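PDB 2E0I: 432aa long hypothetical deoxyribodipyrimidine photolyase from Sulfolobus tokodaii, which probably repairs cyclobutane pyrimidine dimers in DNA as a light-driven photolyase, and binds two FAD molecules, one of them implicated as a novel light-harvesting cofactor. Local coordinates for residues F33-R38 with V74-A79; F53-L58 with F173-K178. One frame throughout, in Å; residues are numbered along the deposited sequence.

Interaction 1 (F33-R38 with V74-A79); sequences FIADPR and VFFGEA. With FAD (flavin-adenine dinucleotide), chain F.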
ATOM      1  N   PHE A  33      17.450  -4.640 -10.855  1.00 18.54           N
ATOM      2  CA  PHE A  33      16.025  -4.785 -10.567  1.00 18.09           C
ATOM      3  C   PHE A  33      15.583  -6.050 -11.298  1.00 19.32           C
ATOM      4  O   PHE A  33      15.847  -6.210 -12.491  1.00 20.41           O
ATOM      5  CB  PHE A  33      15.168  -3.624 -11.046  1.00 15.16           C
ATOM      6  CG  PHE A  33      13.705  -3.853 -10.812  1.00 14.32           C
ATOM      7  CD1 PHE A  33      12.895  -4.387 -11.821  1.00 14.25           C
ATOM      8  CD2 PHE A  33      13.141  -3.612  -9.557  1.00 13.56           C
ATOM      9  CE1 PHE A  33      11.533  -4.683 -11.589  1.00 12.63           C
ATOM     10  CE2 PHE A  33      11.781  -3.903  -9.307  1.00 13.99           C
ATOM     11  CZ  PHE A  33      10.976  -4.441 -10.327  1.00 13.59           C
ATOM     12  N   ILE A  34      14.929  -6.952 -10.575  1.00 18.03           N
ATOM     13  CA  ILE A  34      14.487  -8.200 -11.153  1.00 17.47           C
ATOM     14  C   ILE A  34      12.981  -8.240 -11.327  1.00 18.15           C
ATOM     15  O   ILE A  34      12.234  -8.151 -10.348  1.00 17.37           O
ATOM     16  CB  ILE A  34      14.905  -9.382 -10.259  1.00 18.49           C
ATOM     17  CG1 ILE A  34      16.430  -9.422 -10.136  1.00 17.28           C
ATOM     18  CG2 ILE A  34      14.355 -10.686 -10.825  1.00 18.10           C
ATOM     19  CD1 ILE A  34      16.932 -10.450  -9.166  1.00 13.57           C
ATOM     20  N   ALA A  35      12.543  -8.367 -12.579  1.00 18.83           N
ATOM     21  CA  ALA A  35      11.118  -8.454 -12.898  1.00 19.17           C
ATOM     22  C   ALA A  35      10.726  -9.907 -12.624  1.00 19.52           C
ATOM     23  O   ALA A  35      11.120 -10.812 -13.361  1.00 17.66           O
ATOM     24  CB  ALA A  35      10.883  -8.103 -14.356  1.00 16.87           C
ATOM     25  N   ASP A  36       9.961 -10.117 -11.552  1.00 20.51           N
ATOM     26  CA  ASP A  36       9.554 -11.452 -11.129  1.00 20.90           C
ATOM     27  C   ASP A  36       8.167 -11.842 -11.630  1.00 20.70           C
ATOM     28  O   ASP A  36       7.161 -11.208 -11.292  1.00 21.45           O
ATOM     29  CB  ASP A  36       9.622 -11.534  -9.598  1.00 22.67           C
ATOM     30  CG  ASP A  36       9.465 -12.958  -9.070  1.00 27.42           C
ATOM     31  OD1 ASP A  36      10.128 -13.293  -8.053  1.00 28.32           O
ATOM     32  OD2 ASP A  36       8.677 -13.742  -9.655  1.00 29.27           O
ATOM     33  N   PRO A  37       8.097 -12.906 -12.448  1.00 20.07           N
ATOM     34  CA  PRO A  37       6.832 -13.389 -13.002  1.00 19.72           C
ATOM     35  C   PRO A  37       5.771 -13.749 -11.951  1.00 18.40           C
ATOM     36  O   PRO A  37       4.586 -13.767 -12.259  1.00 16.63           O
ATOM     37  CB  PRO A  37       7.270 -14.590 -13.854  1.00 17.79           C
ATOM     38  CG  PRO A  37       8.467 -15.082 -13.141  1.00 17.12           C
ATOM     39  CD  PRO A  37       9.198 -13.804 -12.841  1.00 19.23           C
ATOM     40  N   ARG A  38       6.202 -14.042 -10.724  1.00 18.50           N
ATOM     41  CA  ARG A  38       5.270 -14.394  -9.646  1.00 19.49           C
ATOM     42  C   ARG A  38       4.525 -13.161  -9.181  1.00 19.78           C
ATOM     43  O   ARG A  38       3.476 -13.268  -8.555  1.00 20.45           O
ATOM     44  CB  ARG A  38       6.014 -15.003  -8.448  1.00 18.83           C
ATOM     45  CG  ARG A  38       6.678 -16.323  -8.776  1.00 20.74           C
ATOM     46  CD  ARG A  38       7.564 -16.814  -7.664  1.00 21.65           C
ATOM     47  NE  ARG A  38       8.704 -15.936  -7.470  1.00 22.38           N
ATOM     48  CZ  ARG A  38       9.675 -16.166  -6.599  1.00 22.73           C
ATOM     49  NH1 ARG A  38       9.647 -17.252  -5.847  1.00 23.32           N
ATOM     50  NH2 ARG A  38      10.668 -15.298  -6.469  1.00 25.07           N
ATOM     51  N   VAL A  74      18.410  -4.607 -15.662  1.00 23.02           N
ATOM     52  CA  VAL A  74      17.199  -5.404 -15.487  1.00 21.85           C
ATOM     53  C   VAL A  74      17.307  -6.864 -15.912  1.00 21.93           C
ATOM     54  O   VAL A  74      17.909  -7.190 -16.933  1.00 22.64           O
ATOM     55  CB  VAL A  74      16.015  -4.761 -16.236  1.00 20.74           C
ATOM     56  CG1 VAL A  74      14.751  -5.569 -16.006  1.00 19.84           C
ATOM     57  CG2 VAL A  74      15.831  -3.323 -15.767  1.00 19.88           C
ATOM     58  N   PHE A  75      16.704  -7.736 -15.110  1.00 21.83           N
ATOM     59  CA  PHE A  75      16.687  -9.174 -15.354  1.00 21.78           C
ATOM     60  C   PHE A  75      15.260  -9.664 -15.217  1.00 21.91           C
ATOM     61  O   PHE A  75      14.422  -8.971 -14.646  1.00 23.92           O
ATOM     62  CB  PHE A  75      17.568  -9.884 -14.335  1.00 22.64           C
ATOM     63  CG  PHE A  75      19.024  -9.561 -14.472  1.00 22.55           C
ATOM     64  CD1 PHE A  75      19.827 -10.290 -15.345  1.00 22.67           C
ATOM     65  CD2 PHE A  75      19.592  -8.504 -13.755  1.00 22.73           C
ATOM     66  CE1 PHE A  75      21.178  -9.975 -15.510  1.00 22.41           C
ATOM     67  CE2 PHE A  75      20.943  -8.175 -13.906  1.00 22.64           C
ATOM     68  CZ  PHE A  75      21.741  -8.914 -14.790  1.00 23.25           C
ATOM     69  N   PHE A  76      14.979 -10.855 -15.725  1.00 21.67           N
ATOM     70  CA  PHE A  76      13.627 -11.389 -15.637  1.00 21.79           C
ATOM     71  C   PHE A  76      13.635 -12.803 -15.092  1.00 22.24           C
ATOM     72  O   PHE A  76      14.519 -13.596 -15.428  1.00 21.60           O
ATOM     73  CB  PHE A  76      12.956 -11.363 -17.017  1.00 21.07           C
ATOM     74  CG  PHE A  76      11.547 -11.870 -17.012  1.00 21.08           C
ATOM     75  CD1 PHE A  76      10.507 -11.073 -16.539  1.00 21.16           C
ATOM     76  CD2 PHE A  76      11.264 -13.170 -17.435  1.00 20.91           C
ATOM     77  CE1 PHE A  76       9.199 -11.561 -16.484  1.00 21.80           C
ATOM     78  CE2 PHE A  76       9.966 -13.669 -17.385  1.00 20.88           C
ATOM     79  CZ  PHE A  76       8.929 -12.862 -16.906  1.00 22.61           C
ATOM     80  N   GLY A  77      12.646 -13.110 -14.252  1.00 23.80           N
ATOM     81  CA  GLY A  77      12.529 -14.433 -13.661  1.00 25.65           C
ATOM     82  C   GLY A  77      12.328 -14.389 -12.158  1.00 28.13           C
ATOM     83  O   GLY A  77      12.204 -13.318 -11.570  1.00 28.68           O
ATOM     84  N   GLU A  78      12.277 -15.554 -11.522  1.00 30.97           N
ATOM     85  CA  GLU A  78      12.122 -15.601 -10.077  1.00 32.31           C
ATOM     86  C   GLU A  78      13.454 -15.205  -9.449  1.00 31.57           C
ATOM     87  O   GLU A  78      14.496 -15.753  -9.793  1.00 30.83           O
ATOM     88  CB  GLU A  78      11.711 -17.010  -9.635  1.00 35.91           C
ATOM     89  CG  GLU A  78      10.372 -17.469 -10.223  1.00 40.55           C
ATOM     90  CD  GLU A  78       9.923 -18.827  -9.704  1.00 43.98           C
ATOM     91  OE1 GLU A  78       8.973 -19.395 -10.288  1.00 45.15           O
ATOM     92  OE2 GLU A  78      10.513 -19.325  -8.714  1.00 47.67           O
ATOM     93  N   ALA A  79      13.415 -14.243  -8.535  1.00 31.66           N
ATOM     94  CA  ALA A  79      14.614 -13.748  -7.870  1.00 31.78           C
ATOM     95  C   ALA A  79      15.692 -14.797  -7.590  1.00 32.63           C
ATOM     96  O   ALA A  79      16.822 -14.661  -8.062  1.00 32.32           O
ATOM     97  CB  ALA A  79      14.227 -13.060  -6.581  1.00 32.13           C
TER
HETATM   98  PA  FAD F1200       3.667  -8.551  -3.862  1.00 21.98           P
HETATM   99  O1A FAD F1200       2.531  -7.960  -3.120  1.00 22.65           O
HETATM  100  O2A FAD F1200       3.904  -8.391  -5.313  1.00 24.57           O
HETATM  101  O5B FAD F1200       3.092 -10.055  -3.903  1.00 22.17           O
HETATM  102  C5B FAD F1200       3.941 -11.147  -4.275  1.00 20.17           C
HETATM  103  C4B FAD F1200       3.231 -12.495  -4.121  1.00 19.33           C
HETATM  104  O4B FAD F1200       2.391 -12.429  -2.952  1.00 18.56           O
HETATM  105  C3B FAD F1200       2.290 -12.774  -5.294  1.00 19.95           C
HETATM  106  O3B FAD F1200       2.065 -14.183  -5.403  1.00 20.30           O
HETATM  107  C2B FAD F1200       1.020 -12.066  -4.824  1.00 21.13           C
HETATM  108  O2B FAD F1200      -0.112 -12.632  -5.490  1.00 23.62           O
HETATM  109  C1B FAD F1200       1.015 -12.514  -3.362  1.00 19.77           C
HETATM  110  N9A FAD F1200       0.141 -11.656  -2.524  1.00 19.25           N
HETATM  111  C8A FAD F1200       0.185 -10.326  -2.457  1.00 19.90           C
HETATM  112  N7A FAD F1200      -0.706  -9.885  -1.573  1.00 18.28           N
HETATM  113  C5A FAD F1200      -1.327 -10.944  -1.066  1.00 17.91           C
HETATM  114  C6A FAD F1200      -2.313 -11.121  -0.104  1.00 19.77           C
HETATM  115  N6A FAD F1200      -2.873 -10.070   0.487  1.00 21.00           N
HETATM  116  N1A FAD F1200      -2.713 -12.364   0.202  1.00 21.60           N
HETATM  117  C2A FAD F1200      -2.190 -13.417  -0.404  1.00 20.32           C
HETATM  118  N3A FAD F1200      -1.251 -13.283  -1.326  1.00 18.71           N
HETATM  119  C4A FAD F1200      -0.795 -12.073  -1.676  1.00 18.14           C
HETATM  120  N1  FAD F1200       9.417  -6.075  -6.806  1.00 17.40           N
HETATM  121  C2  FAD F1200      10.419  -6.703  -7.555  1.00 17.83           C
HETATM  122  O2  FAD F1200      11.555  -6.812  -7.096  1.00 20.05           O
HETATM  123  N3  FAD F1200      10.107  -7.248  -8.806  1.00 18.54           N
HETATM  124  C4  FAD F1200       8.798  -7.175  -9.300  1.00 21.23           C
HETATM  125  O4  FAD F1200       8.531  -7.650 -10.404  1.00 21.89           O
HETATM  126  C4X FAD F1200       7.800  -6.567  -8.544  1.00 20.40           C
HETATM  127  N5  FAD F1200       6.476  -6.551  -9.002  1.00 17.28           N
HETATM  128  C5X FAD F1200       5.467  -5.959  -8.231  1.00 18.33           C
HETATM  129  C6  FAD F1200       4.143  -6.028  -8.654  1.00 18.96           C
HETATM  130  C7  FAD F1200       3.120  -5.528  -7.852  1.00 18.08           C
HETATM  131  C7M FAD F1200       1.672  -5.622  -8.338  1.00 17.77           C
HETATM  132  C8  FAD F1200       3.431  -4.950  -6.624  1.00 17.93           C
HETATM  133  C8M FAD F1200       2.332  -4.391  -5.718  1.00 19.79           C
HETATM  134  C9  FAD F1200       4.757  -4.874  -6.206  1.00 17.74           C
HETATM  135  C9A FAD F1200       5.781  -5.376  -7.006  1.00 18.29           C
HETATM  136  N10 FAD F1200       7.115  -5.354  -6.569  1.00 17.77           N
HETATM  137  C10 FAD F1200       8.109  -6.013  -7.304  1.00 18.97           C
HETATM  138  C1' FAD F1200       7.479  -4.710  -5.285  1.00 19.57           C
HETATM  139  C2' FAD F1200       7.242  -5.614  -4.076  1.00 21.97           C
HETATM  140  O2' FAD F1200       6.412  -4.935  -3.128  1.00 19.04           O
HETATM  141  C3' FAD F1200       8.574  -6.011  -3.431  1.00 21.46           C
HETATM  142  O3' FAD F1200       9.338  -6.791  -4.357  1.00 20.81           O
HETATM  143  C4' FAD F1200       8.341  -6.820  -2.153  1.00 20.74           C
HETATM  144  O4' FAD F1200       9.587  -6.982  -1.470  1.00 16.59           O
HETATM  145  C5' FAD F1200       7.750  -8.195  -2.476  1.00 20.68           C
HETATM  146  O5' FAD F1200       6.866  -8.641  -1.445  1.00 21.30           O
HETATM  147  P   FAD F1200       5.289  -8.333  -1.551  1.00 20.23           P
HETATM  148  O1P FAD F1200       4.623  -9.118  -0.487  1.00 23.29           O
HETATM  149  O2P FAD F1200       5.067  -6.871  -1.595  1.00 18.51           O
HETATM  150  O3P FAD F1200       4.933  -9.000  -2.972  1.00 22.16           O

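Interaction 2 (F53-L58 with F173-K178); sequences FMINSL and FLLTFK. With FAD (flavin-adenine dinucleotide), chain F.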
ATOM      1  N   PHE A  53       2.911   2.780 -11.670  1.00 14.73           N
ATOM      2  CA  PHE A  53       3.608   3.678 -10.772  1.00 14.92           C
ATOM      3  C   PHE A  53       5.019   3.167 -10.508  1.00 14.90           C
ATOM      4  O   PHE A  53       5.981   3.943 -10.500  1.00 15.93           O
ATOM      5  CB  PHE A  53       2.849   3.792  -9.459  1.00 14.70           C
ATOM      6  CG  PHE A  53       3.397   4.839  -8.537  1.00 14.76           C
ATOM      7  CD1 PHE A  53       4.573   4.629  -7.850  1.00 13.84           C
ATOM      8  CD2 PHE A  53       2.722   6.042  -8.349  1.00 15.37           C
ATOM      9  CE1 PHE A  53       5.069   5.594  -6.988  1.00 13.90           C
ATOM     10  CE2 PHE A  53       3.214   7.010  -7.484  1.00 13.58           C
ATOM     11  CZ  PHE A  53       4.390   6.780  -6.805  1.00 12.57           C
ATOM     12  N   MET A  54       5.143   1.864 -10.285  1.00 13.61           N
ATOM     13  CA  MET A  54       6.447   1.266 -10.035  1.00 14.33           C
ATOM     14  C   MET A  54       7.342   1.399 -11.285  1.00 14.98           C
ATOM     15  O   MET A  54       8.495   1.828 -11.198  1.00 14.49           O
ATOM     16  CB  MET A  54       6.254  -0.194  -9.658  1.00 14.75           C
ATOM     17  CG  MET A  54       7.516  -0.929  -9.345  1.00 16.34           C
ATOM     18  SD  MET A  54       7.119  -2.653  -9.050  1.00 19.06           S
ATOM     19  CE  MET A  54       7.136  -3.274 -10.734  1.00 19.19           C
ATOM     20  N   ILE A  55       6.811   1.027 -12.448  1.00 14.57           N
ATOM     21  CA  ILE A  55       7.562   1.139 -13.693  1.00 14.53           C
ATOM     22  C   ILE A  55       8.002   2.610 -13.906  1.00 13.54           C
ATOM     23  O   ILE A  55       9.161   2.891 -14.217  1.00 10.18           O
ATOM     24  CB  ILE A  55       6.699   0.713 -14.906  1.00 17.88           C
ATOM     25  CG1 ILE A  55       6.027  -0.642 -14.650  1.00 18.78           C
ATOM     26  CG2 ILE A  55       7.568   0.632 -16.153  1.00 16.03           C
ATOM     27  CD1 ILE A  55       6.975  -1.805 -14.672  1.00 21.14           C
ATOM     28  N   ASN A  56       7.078   3.551 -13.756  1.00 13.25           N
ATOM     29  CA  ASN A  56       7.453   4.950 -13.919  1.00 15.06           C
ATOM     30  C   ASN A  56       8.557   5.331 -12.929  1.00 14.85           C
ATOM     31  O   ASN A  56       9.519   6.017 -13.286  1.00 14.02           O
ATOM     32  CB  ASN A  56       6.248   5.866 -13.725  1.00 16.73           C
ATOM     33  CG  ASN A  56       5.336   5.884 -14.928  1.00 20.44           C
ATOM     34  OD1 ASN A  56       5.796   5.779 -16.067  1.00 21.03           O
ATOM     35  ND2 ASN A  56       4.032   6.036 -14.689  1.00 24.84           N
ATOM     36  N   SER A  57       8.422   4.884 -11.684  1.00 13.69           N
ATOM     37  CA  SER A  57       9.427   5.181 -10.683  1.00 14.53           C
ATOM     38  C   SER A  57      10.738   4.513 -11.063  1.00 15.38           C
ATOM     39  O   SER A  57      11.807   5.060 -10.815  1.00 16.03           O
ATOM     40  CB  SER A  57       8.960   4.701  -9.319  1.00 15.53           C
ATOM     41  OG  SER A  57       7.739   5.338  -8.973  1.00 16.62           O
ATOM     42  N   LEU A  58      10.656   3.329 -11.666  1.00 16.71           N
ATOM     43  CA  LEU A  58      11.850   2.616 -12.113  1.00 17.35           C
ATOM     44  C   LEU A  58      12.497   3.365 -13.284  1.00 18.41           C
ATOM     45  O   LEU A  58      13.727   3.377 -13.414  1.00 19.39           O
ATOM     46  CB  LEU A  58      11.507   1.179 -12.531  1.00 17.03           C
ATOM     47  CG  LEU A  58      11.308   0.187 -11.380  1.00 17.64           C
ATOM     48  CD1 LEU A  58      10.788  -1.143 -11.898  1.00 15.94           C
ATOM     49  CD2 LEU A  58      12.637  -0.001 -10.655  1.00 17.72           C
ATOM     50  N   PHE A 173      12.535  -2.822 -21.321  1.00 28.35           N
ATOM     51  CA  PHE A 173      11.859  -4.107 -21.188  1.00 26.25           C
ATOM     52  C   PHE A 173      10.630  -4.047 -20.299  1.00 25.92           C
ATOM     53  O   PHE A 173       9.637  -4.716 -20.572  1.00 25.93           O
ATOM     54  CB  PHE A 173      12.823  -5.157 -20.623  1.00 24.88           C
ATOM     55  CG  PHE A 173      12.148  -6.427 -20.189  1.00 23.92           C
ATOM     56  CD1 PHE A 173      11.524  -7.256 -21.120  1.00 23.29           C
ATOM     57  CD2 PHE A 173      12.088  -6.767 -18.843  1.00 23.52           C
ATOM     58  CE1 PHE A 173      10.842  -8.407 -20.710  1.00 23.23           C
ATOM     59  CE2 PHE A 173      11.408  -7.914 -18.423  1.00 23.73           C
ATOM     60  CZ  PHE A 173      10.783  -8.736 -19.358  1.00 22.73           C
ATOM     61  N   LEU A 174      10.703  -3.247 -19.238  1.00 25.64           N
ATOM     62  CA  LEU A 174       9.603  -3.123 -18.291  1.00 24.82           C
ATOM     63  C   LEU A 174       8.335  -2.474 -18.843  1.00 25.44           C
ATOM     64  O   LEU A 174       7.255  -2.639 -18.263  1.00 24.98           O
ATOM     65  CB  LEU A 174      10.076  -2.383 -17.037  1.00 23.05           C
ATOM     66  CG  LEU A 174      11.150  -3.125 -16.232  1.00 22.24           C
ATOM     67  CD1 LEU A 174      11.656  -2.235 -15.129  1.00 23.06           C
ATOM     68  CD2 LEU A 174      10.591  -4.418 -15.666  1.00 19.38           C
ATOM     69  N   LEU A 175       8.453  -1.763 -19.965  1.00 25.35           N
ATOM     70  CA  LEU A 175       7.296  -1.103 -20.564  1.00 25.68           C
ATOM     71  C   LEU A 175       6.154  -2.057 -20.961  1.00 26.65           C
ATOM     72  O   LEU A 175       5.006  -1.638 -21.127  1.00 26.81           O
ATOM     73  CB  LEU A 175       7.720  -0.255 -21.774  1.00 24.43           C
ATOM     74  CG  LEU A 175       8.299   1.142 -21.508  1.00 24.58           C
ATOM     75  CD1 LEU A 175       7.672   1.711 -20.240  1.00 24.24           C
ATOM     76  CD2 LEU A 175       9.803   1.084 -21.340  1.00 25.86           C
ATOM     77  N   THR A 176       6.458  -3.339 -21.098  1.00 27.62           N
ATOM     78  CA  THR A 176       5.431  -4.313 -21.459  1.00 29.27           C
ATOM     79  C   THR A 176       4.379  -4.411 -20.378  1.00 28.76           C
ATOM     80  O   THR A 176       3.199  -4.604 -20.666  1.00 29.15           O
ATOM     81  CB  THR A 176       5.988  -5.719 -21.589  1.00 31.44           C
ATOM     82  OG1 THR A 176       7.187  -5.687 -22.379  1.00 38.28           O
ATOM     83  CG2 THR A 176       4.950  -6.628 -22.234  1.00 30.20           C
ATOM     84  N   PHE A 177       4.829  -4.297 -19.132  1.00 27.57           N
ATOM     85  CA  PHE A 177       3.963  -4.412 -17.973  1.00 26.27           C
ATOM     86  C   PHE A 177       3.185  -3.158 -17.629  1.00 27.01           C
ATOM     87  O   PHE A 177       2.234  -3.219 -16.856  1.00 27.19           O
ATOM     88  CB  PHE A 177       4.793  -4.851 -16.771  1.00 25.48           C
ATOM     89  CG  PHE A 177       5.520  -6.145 -16.985  1.00 25.01           C
ATOM     90  CD1 PHE A 177       4.819  -7.347 -17.086  1.00 24.75           C
ATOM     91  CD2 PHE A 177       6.905  -6.163 -17.112  1.00 22.94           C
ATOM     92  CE1 PHE A 177       5.491  -8.547 -17.311  1.00 24.06           C
ATOM     93  CE2 PHE A 177       7.583  -7.350 -17.337  1.00 22.05           C
ATOM     94  CZ  PHE A 177       6.877  -8.546 -17.437  1.00 23.15           C
ATOM     95  N   LYS A 178       3.590  -2.018 -18.183  1.00 28.50           N
ATOM     96  CA  LYS A 178       2.887  -0.768 -17.914  1.00 28.96           C
ATOM     97  C   LYS A 178       1.728  -0.740 -18.900  1.00 29.89           C
ATOM     98  O   LYS A 178       1.919  -0.455 -20.086  1.00 31.33           O
ATOM     99  CB  LYS A 178       3.813   0.430 -18.129  1.00 29.27           C
ATOM    100  CG  LYS A 178       3.246   1.724 -17.566  1.00 31.06           C
ATOM    101  CD  LYS A 178       4.240   2.870 -17.582  1.00 31.12           C
ATOM    102  CE  LYS A 178       4.419   3.415 -18.973  1.00 33.74           C
ATOM    103  NZ  LYS A 178       5.189   4.690 -18.957  1.00 37.64           N
TER
HETATM  104  PA  FAD F1200       3.667  -8.551  -3.862  1.00 21.98           P
HETATM  105  O1A FAD F1200       2.531  -7.960  -3.120  1.00 22.65           O
HETATM  106  O2A FAD F1200       3.904  -8.391  -5.313  1.00 24.57           O
HETATM  107  O5B FAD F1200       3.092 -10.055  -3.903  1.00 22.17           O
HETATM  108  C5B FAD F1200       3.941 -11.147  -4.275  1.00 20.17           C
HETATM  109  C4B FAD F1200       3.231 -12.495  -4.121  1.00 19.33           C
HETATM  110  O4B FAD F1200       2.391 -12.429  -2.952  1.00 18.56           O
HETATM  111  C3B FAD F1200       2.290 -12.774  -5.294  1.00 19.95           C
HETATM  112  O3B FAD F1200       2.065 -14.183  -5.403  1.00 20.30           O
HETATM  113  C2B FAD F1200       1.020 -12.066  -4.824  1.00 21.13           C
HETATM  114  O2B FAD F1200      -0.112 -12.632  -5.490  1.00 23.62           O
HETATM  115  C1B FAD F1200       1.015 -12.514  -3.362  1.00 19.77           C
HETATM  116  N9A FAD F1200       0.141 -11.656  -2.524  1.00 19.25           N
HETATM  117  C8A FAD F1200       0.185 -10.326  -2.457  1.00 19.90           C
HETATM  118  N7A FAD F1200      -0.706  -9.885  -1.573  1.00 18.28           N
HETATM  119  C5A FAD F1200      -1.327 -10.944  -1.066  1.00 17.91           C
HETATM  120  C6A FAD F1200      -2.313 -11.121  -0.104  1.00 19.77           C
HETATM  121  N6A FAD F1200      -2.873 -10.070   0.487  1.00 21.00           N
HETATM  122  N1A FAD F1200      -2.713 -12.364   0.202  1.00 21.60           N
HETATM  123  C2A FAD F1200      -2.190 -13.417  -0.404  1.00 20.32           C
HETATM  124  N3A FAD F1200      -1.251 -13.283  -1.326  1.00 18.71           N
HETATM  125  C4A FAD F1200      -0.795 -12.073  -1.676  1.00 18.14           C
HETATM  126  N1  FAD F1200       9.417  -6.075  -6.806  1.00 17.40           N
HETATM  127  C2  FAD F1200      10.419  -6.703  -7.555  1.00 17.83           C
HETATM  128  O2  FAD F1200      11.555  -6.812  -7.096  1.00 20.05           O
HETATM  129  N3  FAD F1200      10.107  -7.248  -8.806  1.00 18.54           N
HETATM  130  C4  FAD F1200       8.798  -7.175  -9.300  1.00 21.23           C
HETATM  131  O4  FAD F1200       8.531  -7.650 -10.404  1.00 21.89           O
HETATM  132  C4X FAD F1200       7.800  -6.567  -8.544  1.00 20.40           C
HETATM  133  N5  FAD F1200       6.476  -6.551  -9.002  1.00 17.28           N
HETATM  134  C5X FAD F1200       5.467  -5.959  -8.231  1.00 18.33           C
HETATM  135  C6  FAD F1200       4.143  -6.028  -8.654  1.00 18.96           C
HETATM  136  C7  FAD F1200       3.120  -5.528  -7.852  1.00 18.08           C
HETATM  137  C7M FAD F1200       1.672  -5.622  -8.338  1.00 17.77           C
HETATM  138  C8  FAD F1200       3.431  -4.950  -6.624  1.00 17.93           C
HETATM  139  C8M FAD F1200       2.332  -4.391  -5.718  1.00 19.79           C
HETATM  140  C9  FAD F1200       4.757  -4.874  -6.206  1.00 17.74           C
HETATM  141  C9A FAD F1200       5.781  -5.376  -7.006  1.00 18.29           C
HETATM  142  N10 FAD F1200       7.115  -5.354  -6.569  1.00 17.77           N
HETATM  143  C10 FAD F1200       8.109  -6.013  -7.304  1.00 18.97           C
HETATM  144  C1' FAD F1200       7.479  -4.710  -5.285  1.00 19.57           C
HETATM  145  C2' FAD F1200       7.242  -5.614  -4.076  1.00 21.97           C
HETATM  146  O2' FAD F1200       6.412  -4.935  -3.128  1.00 19.04           O
HETATM  147  C3' FAD F1200       8.574  -6.011  -3.431  1.00 21.46           C
HETATM  148  O3' FAD F1200       9.338  -6.791  -4.357  1.00 20.81           O
HETATM  149  C4' FAD F1200       8.341  -6.820  -2.153  1.00 20.74           C
HETATM  150  O4' FAD F1200       9.587  -6.982  -1.470  1.00 16.59           O
HETATM  151  C5' FAD F1200       7.750  -8.195  -2.476  1.00 20.68           C
HETATM  152  O5' FAD F1200       6.866  -8.641  -1.445  1.00 21.30           O
HETATM  153  P   FAD F1200       5.289  -8.333  -1.551  1.00 20.23           P
HETATM  154  O1P FAD F1200       4.623  -9.118  -0.487  1.00 23.29           O
HETATM  155  O2P FAD F1200       5.067  -6.871  -1.595  1.00 18.51           O
HETATM  156  O3P FAD F1200       4.933  -9.000  -2.972  1.00 22.16           O

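Interaction 1 (F33-R38 with V74-A79)
The carboxylate of Glu-78 stacks on one face of the Arg-38 guanidinium, the two planes only 9° apart, with Glu-78 CB also over that face. Besides this packing, charge draws the pair together: Arg-38 NH1 and Glu-78 OE2 stand 3.6 Å apart, a long salt bridge with the oxygen well out of the guanidinium plane and no N-H directed at it. Glu-78 OE2 has its stronger partner in Lys-81, and Arg-38 NH1 also pairs with Glu-80. At the guanidinium edge, in plane, lies the carboxylate of Asp-36, gripped side-on. Arg-38 NH2 reaches Asp-36 OD1 at 2.6 Å and NE reaches OD2 at 3.1 Å, each on a syn lone pair. A bend at chi3 (-66°) turns Arg-38 back into this grip. As N-cap of helix 37-40, Asp-36 also takes the backbone N-H of Arg-38 on OD2, and its OD1 receives a weak bond from Ala-79 N. The Phe-76 ring carries Pro-37 CD over one face, offset toward the rim.

These groups sit at or just beyond the ends of strands 28-35 and 73-76, parallel neighbours at the edge of the five-stranded sheet of the Rossmann-like photolyase domain, joined by a beta-alpha-beta crossover through helix 48-66. Phe-33 O accepts from Phe-75 N, Phe-75 O from Ala-35 N at 2.9 Å, and Ala-35 O from Gly-77 N. Gly-77 has a positive phi (131°), a conformation favoured by glycine. The end of strand 28-35 and the turn after it bind the flavin's pyrimidine edge: Ile-34 O accepts from FAD N3 at 2.8 Å, and Asp-36 N donates to FAD O4 at 3.1 Å.

Interaction 2 (F53-L58 with F173-K178)
Ile-55 projects from helix 48-66 against Leu-174, Leu-175 and Phe-177, and more of its surface is buried here than that of any other residue in the two segments. Its CD1 lies 3.9 Å from Leu-174 CB and also meets the backbone O of that residue, while CG2 rests on Leu-174 CB too and extends to Leu-175 CD1. CG2 stands anti to the backbone N and chi2 (-71°) folds CD1 round, bringing both branches onto Leu-174. One turn further along the helix, Leu-58 meets the same Leu-174, the side chains crossing at about a right angle with CD1 against CD1 at 3.5 Å. Lys-178 serves both kinds of contact. Its CD packs 4.2 Å from Ile-55 CB; a bend at chi3 (75°) then carries NZ to Asn-56 OD1, where it donates a hydrogen bond of 3.1 Å, tilted 18° from the amide carbonyl plane. Asn-56 ND2 turns its own N-H to Glu-181, which also forms a long, weak ion pair with Lys-178 NZ. The chemistry is thus divided: aliphatic packing holds the loop to the helix, and the single direct polar bond sits at the partly exposed margin, where Glu-181 probably offsets the lysine charge.

Interactions 1 and 2 lie with their centres about 13 Å apart and interlock along the chain, since helix 48-66 of interaction 2 connects the two strands of interaction 1. They share an apolar layer: Phe-33 CE1 touches Leu-58 CD1 at 3.6 Å, Ala-35 CB meets Leu-174 CD2 at 3.9 Å, and Phe-76 CD1 packs 3.7 Å from Phe-173 CZ. Both converge on one FAD, probably the light-harvesting flavin; the other FAD lies in the FAD binding domain. Met-54 SD stands over the isoalloxazine, 3.7 Å from FAD C9A, and Phe-33 CZ approaches FAD N3 to 3.3 Å from the same face. Helix and strand thus line one side of this pocket together.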